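Local atomic coordinates of periplasmic binding protein (Sulfurospirillum deleyianum, PDB entry 4PAG), a protein that probably binds a solute, perhaps a metal chelate as in related iron-siderophore and vitamin B12 binding proteins, in the periplasm and delivers it to an ABC transporter. Residues 181-186 / 214-219; 189-194 / 206-211. All blocks are in the same frame, centred on the assembly; numbering follows the deposited sequence.

Contact 1: residues 181-186 / 214-219; sequences GLQTEC and LQEVSF
Gln183 and Glu216 run side by side off the same face of a two-stranded ribbon, their amide and carboxylate planes turned 70° apart. In the conformer described, Gln183 bends at chi2 and NE2 donates to the syn side of Glu216 OE1 (2.9 Å), 26° out of the carboxylate plane; the side chain has a second conformer, so this link is less certain than the backbone ladder. A water lies between Glu216 OE1 and Leu182 O, hydrogen-bonded to both. Strands 183-184 and 215-216 form a minimal antiparallel sheet: Thr184 and Gln215 are its hydrogen-bonded pair, with Thr184 N 2.9 Å from Gln215 O, and Gln183 and Glu216 the non-hydrogen-bonded one. Val217 N extends the ladder to Leu182 O at 3.0 Å. At the other end Glu185 folds back through chi1 and chi2 both near -60°, bringing OE2 2.9 Å from Leu214 N in a nearly straight bond; Arg271 pairs with this oxygen and probably offsets the like charge of nearby Glu177 as well. On the face shared with Thr184, the bent Gln215 lies against the disulfide sulfur, Cys186 SG to Gln215 CD 3.7 Å. A second water joins Gln215 OE1, Glu185 OE1 and Cys186 N.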
loop_
_atom_site.group_PDB
_atom_site.type_symbol
_atom_site.label_atom_id
_atom_site.label_comp_id
_atom_site.label_asym_id
_atom_site.label_seq_id
_atom_site.Cartn_x
_atom_site.Cartn_y
_atom_site.Cartn_z
ATOM N N GLY A 181 -15.015 4.333 13.152
ATOM C CA GLY A 181 -15.084 2.939 12.735
ATOM C C GLY A 181 -16.253 2.605 11.824
ATOM O O GLY A 181 -16.508 1.432 11.567
ATOM N N LEU A 182 -16.954 3.625 11.324
ATOM C CA LEU A 182 -18.213 3.420 10.589
ATOM C C LEU A 182 -18.067 3.568 9.069
ATOM O O LEU A 182 -19.062 3.682 8.355
ATOM C CB LEU A 182 -19.307 4.362 11.111
ATOM C CG LEU A 182 -19.649 4.294 12.608
ATOM C CD1 LEU A 182 -20.802 5.239 12.922
ATOM C CD2 LEU A 182 -19.991 2.880 13.045
ATOM N N GLN A 183 -16.837 3.579 8.585
ATOM C CA GLN A 183 -16.593 3.413 7.170
ATOM C C GLN A 183 -15.796 2.144 7.000
ATOM O O GLN A 183 -15.071 1.724 7.903
ATOM C CB GLN A 183 -15.845 4.607 6.574
ATOM C CG GLN A 183 -16.694 5.862 6.443
ATOM C CD GLN A 183 -16.779 6.637 7.743
ATOM O OE1 GLN A 183 -15.762 6.976 8.347
ATOM N NE2 GLN A 183 -17.993 6.919 8.178
ATOM N N THR A 184 -15.952 1.526 5.841
ATOM C CA THR A 184 -15.253 0.286 5.539
ATOM C C THR A 184 -15.028 0.190 4.043
ATOM O O THR A 184 -15.313 1.136 3.294
ATOM C CB THR A 184 -16.005 -0.963 6.072
ATOM O OG1 THR A 184 -15.147 -2.109 6.003
ATOM C CG2 THR A 184 -17.294 -1.241 5.293
ATOM N N GLU A 185 -14.469 -0.934 3.622
ATOM C CA GLU A 185 -14.297 -1.205 2.208
ATOM C C GLU A 185 -15.124 -2.387 1.792
ATOM O O GLU A 185 -15.436 -3.266 2.599
ATOM C CB GLU A 185 -12.838 -1.485 1.894
ATOM C CG GLU A 185 -11.944 -0.286 2.147
ATOM C CD GLU A 185 -12.357 0.910 1.317
ATOM O OE1 GLU A 185 -12.593 0.729 0.100
ATOM O OE2 GLU A 185 -12.437 2.024 1.875
ATOM N N CYS A 186 -15.472 -2.400 0.516
ATOM C CA CYS A 186 -16.048 -3.576 -0.114
ATOM C C CYS A 186 -15.030 -4.711 -0.057
ATOM O O CYS A 186 -13.821 -4.463 -0.021
ATOM C CB CYS A 186 -16.399 -3.271 -1.574
ATOM S SG CYS A 186 -17.777 -2.122 -1.798
ATOM N N LEU A 214 -14.433 3.958 1.243
ATOM C CA LEU A 214 -15.102 4.458 2.451
ATOM C C LEU A 214 -16.631 4.272 2.410
ATOM O O LEU A 214 -17.399 5.221 2.502
ATOM C CB LEU A 214 -14.703 5.917 2.723
ATOM C CG LEU A 214 -13.196 6.156 2.909
ATOM C CD1 LEU A 214 -12.880 7.650 2.965
ATOM C CD2 LEU A 214 -12.639 5.439 4.141
ATOM N N GLN A 215 -17.048 3.016 2.278
ATOM C CA GLN A 215 -18.458 2.633 2.284
ATOM C C GLN A 215 -19.008 2.937 3.662
ATOM O O GLN A 215 -18.328 2.680 4.651
ATOM C CB GLN A 215 -18.616 1.135 2.004
ATOM C CG GLN A 215 -17.815 0.592 0.815
ATOM C CD GLN A 215 -18.041 1.361 -0.468
ATOM O OE1 GLN A 215 -17.082 1.825 -1.116
ATOM N NE2 GLN A 215 -19.309 1.496 -0.857
ATOM N N GLU A 216 -20.223 3.474 3.737
ATOM C CA GLU A 216 -20.837 3.796 5.030
ATOM C C GLU A 216 -21.549 2.578 5.607
ATOM O O GLU A 216 -22.348 1.950 4.924
ATOM C CB GLU A 216 -21.853 4.926 4.892
ATOM C CG GLU A 216 -21.309 6.212 4.274
ATOM C CD GLU A 216 -20.435 7.023 5.215
ATOM O OE1 GLU A 216 -20.313 6.674 6.413
ATOM O OE2 GLU A 216 -19.869 8.031 4.749
ATOM N N VAL A 217 -21.275 2.281 6.874
ATOM C CA VAL A 217 -21.896 1.164 7.578
ATOM C C VAL A 217 -22.297 1.632 8.986
ATOM O O VAL A 217 -21.570 2.388 9.620
ATOM C CB VAL A 217 -20.946 -0.056 7.631
ATOM C CG1 VAL A 217 -19.706 0.236 8.450
ATOM C CG2 VAL A 217 -21.647 -1.282 8.179
ATOM N N SER A 218 -23.467 1.211 9.451
ATOM C CA SER A 218 -23.927 1.571 10.797
ATOM C C SER A 218 -23.337 0.653 11.867
ATOM O O SER A 218 -22.890 -0.459 11.570
ATOM C CB SER A 218 -25.448 1.507 10.874
ATOM O OG SER A 218 -25.887 0.158 10.865
ATOM N N PHE A 219 -23.359 1.118 13.117
ATOM C CA PHE A 219 -22.960 0.297 14.256
ATOM C C PHE A 219 -23.785 -0.996 14.283
ATOM O O PHE A 219 -23.256 -2.085 14.507
ATOM C CB PHE A 219 -23.117 1.101 15.554
ATOM C CG PHE A 219 -22.836 0.314 16.799
ATOM C CD1 PHE A 219 -21.586 -0.241 17.016
ATOM C CD2 PHE A 219 -23.825 0.133 17.763
ATOM C CE1 PHE A 219 -21.327 -0.974 18.161
ATOM C CE2 PHE A 219 -23.567 -0.591 18.913
ATOM C CZ PHE A 219 -22.316 -1.147 19.111
HETATM O O HOH W 1 -21.414 5.341 8.389
HETATM O O HOH W 2 -14.872 -0.083 -1.140
#

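Contact 2: residues 189-194 / 206-211; sequences SFHSEP and CVQNSV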
loop_
_atom_site.group_PDB
_atom_site.type_symbol
_atom_site.label_atom_id
_atom_site.label_comp_id
_atom_site.label_asym_id
_atom_site.label_seq_id
_atom_site.Cartn_x
_atom_site.Cartn_y
_atom_site.Cartn_z
ATOM N N SER A 189 -12.018 -4.468 -3.498
ATOM C CA SER A 189 -11.603 -3.062 -3.511
ATOM C C SER A 189 -10.097 -3.005 -3.456
ATOM O O SER A 189 -9.488 -3.813 -2.753
ATOM C CB SER A 189 -12.167 -2.335 -2.287
ATOM O OG SER A 189 -11.531 -1.075 -2.073
ATOM N N PHE A 190 -9.474 -2.054 -4.155
ATOM C CA PHE A 190 -8.025 -1.951 -4.037
ATOM C C PHE A 190 -7.572 -1.458 -2.653
ATOM O O PHE A 190 -6.397 -1.593 -2.294
ATOM C CB PHE A 190 -7.339 -1.226 -5.215
ATOM C CG PHE A 190 -7.719 0.219 -5.420
ATOM C CD1 PHE A 190 -7.405 1.199 -4.485
ATOM C CD2 PHE A 190 -8.279 0.621 -6.633
ATOM C CE1 PHE A 190 -7.711 2.534 -4.719
ATOM C CE2 PHE A 190 -8.583 1.953 -6.872
ATOM C CZ PHE A 190 -8.298 2.915 -5.908
ATOM N N HIS A 191 -8.506 -0.940 -1.865
ATOM C CA HIS A 191 -8.216 -0.543 -0.485
ATOM C C HIS A 191 -8.193 -1.695 0.525
ATOM O O HIS A 191 -7.569 -1.563 1.579
ATOM C CB HIS A 191 -9.221 0.510 -0.033
ATOM C CG HIS A 191 -9.074 1.817 -0.748
ATOM N ND1 HIS A 191 -7.950 2.605 -0.625
ATOM C CD2 HIS A 191 -9.897 2.466 -1.603
ATOM C CE1 HIS A 191 -8.095 3.693 -1.363
ATOM N NE2 HIS A 191 -9.269 3.632 -1.966
ATOM N N SER A 192 -8.860 -2.807 0.209
ATOM C CA SER A 192 -8.943 -3.969 1.114
ATOM C C SER A 192 -8.246 -5.240 0.608
ATOM O O SER A 192 -8.227 -6.252 1.305
ATOM C CB SER A 192 -10.409 -4.300 1.403
ATOM O OG SER A 192 -11.078 -4.699 0.225
ATOM N N GLU A 193 -7.656 -5.176 -0.582
ATOM C CA GLU A 193 -7.000 -6.330 -1.215
ATOM C C GLU A 193 -6.112 -7.211 -0.304
ATOM O O GLU A 193 -6.227 -8.435 -0.372
ATOM C CB GLU A 193 -6.197 -5.868 -2.443
ATOM C CG GLU A 193 -5.608 -6.996 -3.275
ATOM C CD GLU A 193 -4.156 -7.318 -2.942
ATOM O OE1 GLU A 193 -3.524 -6.584 -2.144
ATOM O OE2 GLU A 193 -3.627 -8.310 -3.500
ATOM N N PRO A 194 -5.228 -6.607 0.529
ATOM C CA PRO A 194 -4.339 -7.454 1.322
ATOM C C PRO A 194 -5.070 -8.227 2.419
ATOM O O PRO A 194 -4.573 -9.254 2.874
ATOM C CB PRO A 194 -3.353 -6.462 1.939
ATOM C CG PRO A 194 -4.048 -5.151 1.912
ATOM C CD PRO A 194 -4.893 -5.180 0.684
ATOM N N CYS A 206 -19.402 -6.167 -1.602
ATOM C CA CYS A 206 -19.746 -5.303 -2.746
ATOM C C CYS A 206 -18.496 -5.127 -3.599
ATOM O O CYS A 206 -17.451 -5.704 -3.287
ATOM C CB CYS A 206 -20.282 -3.927 -2.302
ATOM S SG CYS A 206 -19.388 -3.113 -0.945
ATOM N N VAL A 207 -18.612 -4.350 -4.674
ATOM C CA VAL A 207 -17.469 -3.997 -5.520
ATOM C C VAL A 207 -17.258 -2.488 -5.455
ATOM O O VAL A 207 -18.182 -1.701 -5.666
ATOM C CB VAL A 207 -17.668 -4.436 -6.993
ATOM C CG1 VAL A 207 -16.472 -4.033 -7.849
ATOM C CG2 VAL A 207 -17.864 -5.941 -7.080
ATOM N N GLN A 208 -16.023 -2.091 -5.179
ATOM C CA GLN A 208 -15.642 -0.682 -5.135
ATOM C C GLN A 208 -16.046 0.058 -6.409
ATOM O O GLN A 208 -15.738 -0.387 -7.509
ATOM C CB GLN A 208 -14.130 -0.592 -4.976
ATOM C CG GLN A 208 -13.550 0.811 -5.022
ATOM C CD GLN A 208 -12.035 0.801 -5.050
ATOM O OE1 GLN A 208 -11.410 -0.244 -5.264
ATOM N NE2 GLN A 208 -11.431 1.974 -4.842
ATOM N N ASN A 209 -16.711 1.197 -6.256
ATOM C CA ASN A 209 -17.091 2.015 -7.412
ATOM C C ASN A 209 -16.736 3.489 -7.282
ATOM O O ASN A 209 -17.213 4.303 -8.059
ATOM C CB ASN A 209 -18.585 1.840 -7.717
ATOM C CG ASN A 209 -19.484 2.513 -6.701
ATOM O OD1 ASN A 209 -19.086 2.777 -5.566
ATOM N ND2 ASN A 209 -20.715 2.790 -7.106
ATOM N N SER A 210 -15.906 3.830 -6.302
ATOM C CA SER A 210 -15.356 5.178 -6.175
ATOM C C SER A 210 -13.882 5.032 -5.856
ATOM O O SER A 210 -13.475 4.028 -5.286
ATOM C CB SER A 210 -16.057 5.955 -5.061
ATOM O OG SER A 210 -15.736 5.421 -3.781
ATOM N N VAL A 211 -13.080 6.024 -6.215
ATOM C CA VAL A 211 -11.652 5.962 -5.936
ATOM C C VAL A 211 -11.365 5.855 -4.430
ATOM O O VAL A 211 -10.534 5.048 -4.010
ATOM C CB VAL A 211 -10.922 7.192 -6.516
ATOM C CG1 VAL A 211 -9.464 7.216 -6.073
ATOM C CG2 VAL A 211 -11.014 7.181 -8.033
#
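An ST turn leading towards helix 193-197 meets an irregular loop here, with Phe190 and His191 gripping Gln208 and Val211. Ser189 OG accepts from His191 N at 3.0 Å to make the turn, and Phe190 N is left pointing at Gln208 OE1, 2.9 Å away and tilted 31° from the carbonyl plane of the amide. Gln208 reaches that far because CG is anti to the backbone N (chi1 175°) and the chain is extended beyond it. Its NE2 sits over one face of the Phe190 ring near the rim, 3.4 Å from CZ, the amide and ring planes 66° apart. That nitrogen also donates to Ser210 O at 2.9 Å, so both ends of the amide are held and its rotation is fixed. Within this loop, which follows strand 201-202 of the parallel sheet, Val211 O meets His191 edge-on: NE2 donates in the ring plane and in the carbonyl plane at 2.8 Å. The imidazole's other nitrogen, ND1, bonds to Asp270, so the ring bridges two parts of the chain. Phe190 CE1 rests 3.3 Å above one imidazole face. Leu100 of helix 99-112 packs against both Gln208 and Val211, and Trp96 meets the Phe190 ring.

In the fold
Both contacts are partly buried. Contact 2 lies nearer the middle, its centre about 13 Å from the centre of the chain against about 19 Å for that of contact 1, and is nested inside the loop that contact 1 closes. Contact 1 is built mainly on strand pairing, with polar side chains on both faces and at one end of the ladder; contact 2 has no strand pairing and relies on side chains reaching backbone groups, with the Phe190 ring under one amide and His191 beside it. Contact 1 buries 543 Å² between its segments and contact 2 only 229 Å². The Cys186-Cys206 disulfide joins the two, Glu185 OE1 bonds to Ser189 OG, and Ser192 OG probably bonds to Cys186 O.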